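Local coordinates for TRNA nucleotidyl transferase-related protein (PDB 3H38) that probably adds the CCA sequence to the 3' end of tRNA, as a magnesium-dependent class II CCA-adding enzyme, this chain being its carboxy-terminal part, at residues 184-189 / 234-239. Residues are numbered along the deposited sequence; the frame is centred on the assembly and turned at random.
Sequences FEQRFD and IRRMAQ
Arg-236 reaches from helix 230-239 to Glu-185 on helix 177-187. Arg-236 CB lies 3.7 Å from the amide nitrogen NE2 of Gln-186, and CG is nearer still, so the amide end of the glutamine rests beside the aliphatic root of the arginine, its plane nearly perpendicular to the guanidinium. CG stands anti to the backbone N (chi1 -170°) and the chain then bends at chi2, which turns Arg-236 CD past OE1 of Glu-185 at 3.9 Å and presents the guanidinium side-on. Arg-236 NE donates to Glu-185 OE1 at 2.9 Å. Arg-236 NH1 donates to Glu-185 OE2 at 2.7 Å, and both N-H...O angles are near 170°. Arg-236 CZ sits 3.6 Å from both Glu-185 OE1 and Glu-185 OE2. Each oxygen uses its syn lone pair, and the two planes lie 10° apart: a bidentate salt bridge, almost flat. The backbones are well separated, with the CA atoms of Gln-186 and Arg-236 8.9 Å apart, so long side chains link two helices of a largely helical part of the chain, the second within the family's probable RNA-binding region. Helix 177-187 also carries Arg-180, Arg-183 and Arg-187, which contact ATP and CTP in other structures of this protein; neither is bound here. Within its own helix, Arg-236 NH2 donates a weak hydrogen bond to Gln-239 OE1 (3.0 Å). Glu-185 OE2 also accepts a hydrogen bond from the backbone N of Ile-192, on strand 191-192. A leucine in place of Arg-236 would probably leave the carboxylate of buried Glu-185 without its charged mate and freer to turn.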
loop_
_atom_site.group_PDB
_atom_site.type_symbol
_atom_site.label_atom_id
_atom_site.label_comp_id
_atom_site.label_asym_id
_atom_site.label_seq_id
_atom_site.Cartn_x
_atom_site.Cartn_y
_atom_site.Cartn_z
ATOM N N PHE A 184 -8.280 1.821 -8.488
ATOM C CA PHE A 184 -8.430 1.097 -9.755
ATOM C C PHE A 184 -8.545 2.097 -10.908
ATOM O O PHE A 184 -8.241 1.776 -12.044
ATOM C CB PHE A 184 -9.649 0.162 -9.734
ATOM C CG PHE A 184 -9.530 -1.011 -8.769
ATOM C CD1 PHE A 184 -10.419 -1.155 -7.717
ATOM C CD2 PHE A 184 -8.571 -1.989 -8.941
ATOM C CE1 PHE A 184 -10.331 -2.240 -6.844
ATOM C CE2 PHE A 184 -8.484 -3.069 -8.071
ATOM C CZ PHE A 184 -9.368 -3.192 -7.023
ATOM N N GLU A 185 -9.007 3.304 -10.617
ATOM C CA GLU A 185 -8.988 4.370 -11.620
ATOM C C GLU A 185 -7.567 4.652 -12.114
ATOM O O GLU A 185 -7.333 4.734 -13.311
ATOM C CB GLU A 185 -9.595 5.658 -11.071
ATOM C CG GLU A 185 -10.481 6.379 -12.066
ATOM C CD GLU A 185 -10.726 7.823 -11.684
ATOM O OE1 GLU A 185 -10.084 8.308 -10.717
ATOM O OE2 GLU A 185 -11.551 8.481 -12.358
ATOM N N GLN A 186 -6.614 4.801 -11.202
ATOM C CA GLN A 186 -5.247 5.031 -11.651
ATOM C C GLN A 186 -4.561 3.736 -12.094
ATOM O O GLN A 186 -3.654 3.778 -12.917
ATOM C CB GLN A 186 -4.363 5.773 -10.604
ATOM C CG GLN A 186 -5.011 6.929 -9.840
ATOM C CD GLN A 186 -5.706 7.926 -10.747
ATOM O OE1 GLN A 186 -5.206 8.253 -11.810
ATOM N NE2 GLN A 186 -6.874 8.412 -10.325
ATOM N N ARG A 187 -4.960 2.594 -11.544
ATOM C CA ARG A 187 -4.262 1.337 -11.846
ATOM C C ARG A 187 -4.419 0.830 -13.294
ATOM O O ARG A 187 -3.486 0.263 -13.860
ATOM C CB ARG A 187 -4.645 0.235 -10.867
ATOM C CG ARG A 187 -4.213 -1.150 -11.337
ATOM C CD ARG A 187 -5.213 -2.168 -10.876
ATOM N NE ARG A 187 -4.843 -2.862 -9.642
ATOM C CZ ARG A 187 -4.698 -4.187 -9.554
ATOM N NH1 ARG A 187 -4.380 -4.749 -8.386
ATOM N NH2 ARG A 187 -4.883 -4.960 -10.633
ATOM N N PHE A 188 -5.603 1.008 -13.872
ATOM C CA PHE A 188 -5.792 0.909 -15.315
ATOM C C PHE A 188 -5.916 2.355 -15.699
ATOM O O PHE A 188 -5.813 3.218 -14.832
ATOM C CB PHE A 188 -7.087 0.166 -15.595
ATOM C CG PHE A 188 -7.295 -1.000 -14.692
ATOM C CD1 PHE A 188 -6.672 -2.218 -14.948
ATOM C CD2 PHE A 188 -8.092 -0.884 -13.566
ATOM C CE1 PHE A 188 -6.851 -3.302 -14.096
ATOM C CE2 PHE A 188 -8.274 -1.948 -12.721
ATOM C CZ PHE A 188 -7.652 -3.165 -12.986
ATOM N N ASP A 189 -6.139 2.690 -16.950
ATOM C CA ASP A 189 -6.268 4.135 -17.159
ATOM C C ASP A 189 -7.744 4.503 -17.191
ATOM O O ASP A 189 -8.289 4.925 -18.219
ATOM C CB ASP A 189 -5.511 4.634 -18.397
ATOM C CG ASP A 189 -5.374 6.158 -18.429
ATOM O OD1 ASP A 189 -5.927 6.836 -17.534
ATOM O OD2 ASP A 189 -4.721 6.677 -19.360
ATOM N N ILE A 234 -3.275 10.194 -4.915
ATOM C CA ILE A 234 -3.244 11.252 -3.935
ATOM C C ILE A 234 -3.836 12.550 -4.491
ATOM O O ILE A 234 -4.651 13.205 -3.836
ATOM C CB ILE A 234 -1.822 11.470 -3.462
ATOM C CG1 ILE A 234 -1.354 10.236 -2.671
ATOM C CG2 ILE A 234 -1.732 12.746 -2.641
ATOM C CD1 ILE A 234 0.067 10.394 -2.101
ATOM N N ARG A 235 -3.487 12.897 -5.719
ATOM C CA ARG A 235 -3.997 14.158 -6.262
ATOM C C ARG A 235 -5.451 13.976 -6.559
ATOM O O ARG A 235 -6.237 14.916 -6.513
ATOM C CB ARG A 235 -3.211 14.597 -7.493
ATOM C CG ARG A 235 -1.733 14.800 -7.163
ATOM C CD ARG A 235 -0.922 15.051 -8.407
ATOM N NE ARG A 235 0.208 15.943 -8.163
ATOM C CZ ARG A 235 1.341 15.910 -8.862
ATOM N NH1 ARG A 235 2.362 16.760 -8.593
ATOM N NH2 ARG A 235 1.458 14.996 -9.821
ATOM N N ARG A 236 -5.820 12.733 -6.822
ATOM C CA ARG A 236 -7.209 12.430 -7.120
ATOM C C ARG A 236 -8.044 12.551 -5.842
ATOM O O ARG A 236 -9.131 13.117 -5.860
ATOM C CB ARG A 236 -7.319 11.042 -7.768
ATOM C CG ARG A 236 -8.688 10.729 -8.324
ATOM C CD ARG A 236 -9.216 11.791 -9.287
ATOM N NE ARG A 236 -10.120 11.168 -10.243
ATOM C CZ ARG A 236 -11.108 11.777 -10.886
ATOM N NH1 ARG A 236 -11.858 11.087 -11.730
ATOM N NH2 ARG A 236 -11.361 13.057 -10.690
ATOM N N MET A 237 -7.517 12.041 -4.730
ATOM C CA MET A 237 -8.168 12.175 -3.419
ATOM C C MET A 237 -8.391 13.646 -3.118
ATOM O O MET A 237 -9.453 14.052 -2.684
ATOM C CB MET A 237 -7.280 11.577 -2.321
ATOM C CG MET A 237 -7.231 10.030 -2.351
ATOM S SD MET A 237 -6.046 9.234 -1.199
ATOM C CE MET A 237 -4.780 8.700 -2.349
ATOM N N ALA A 238 -7.364 14.452 -3.364
ATOM C CA ALA A 238 -7.457 15.856 -3.078
ATOM C C ALA A 238 -8.507 16.472 -4.002
ATOM O O ALA A 238 -9.384 17.196 -3.553
ATOM C CB ALA A 238 -6.111 16.496 -3.237
ATOM N N GLN A 239 -8.551 16.065 -5.236
ATOM C CA GLN A 239 -9.543 16.574 -6.137
ATOM C C GLN A 239 -10.898 16.292 -5.597
ATOM O O GLN A 239 -11.801 17.019 -5.840
ATOM C CB GLN A 239 -9.457 15.871 -7.451
ATOM C CG GLN A 239 -8.701 16.558 -8.474
ATOM C CD GLN A 239 -8.751 15.840 -9.783
ATOM O OE1 GLN A 239 -9.816 15.600 -10.323
ATOM N NE2 GLN A 239 -7.593 15.498 -10.308
#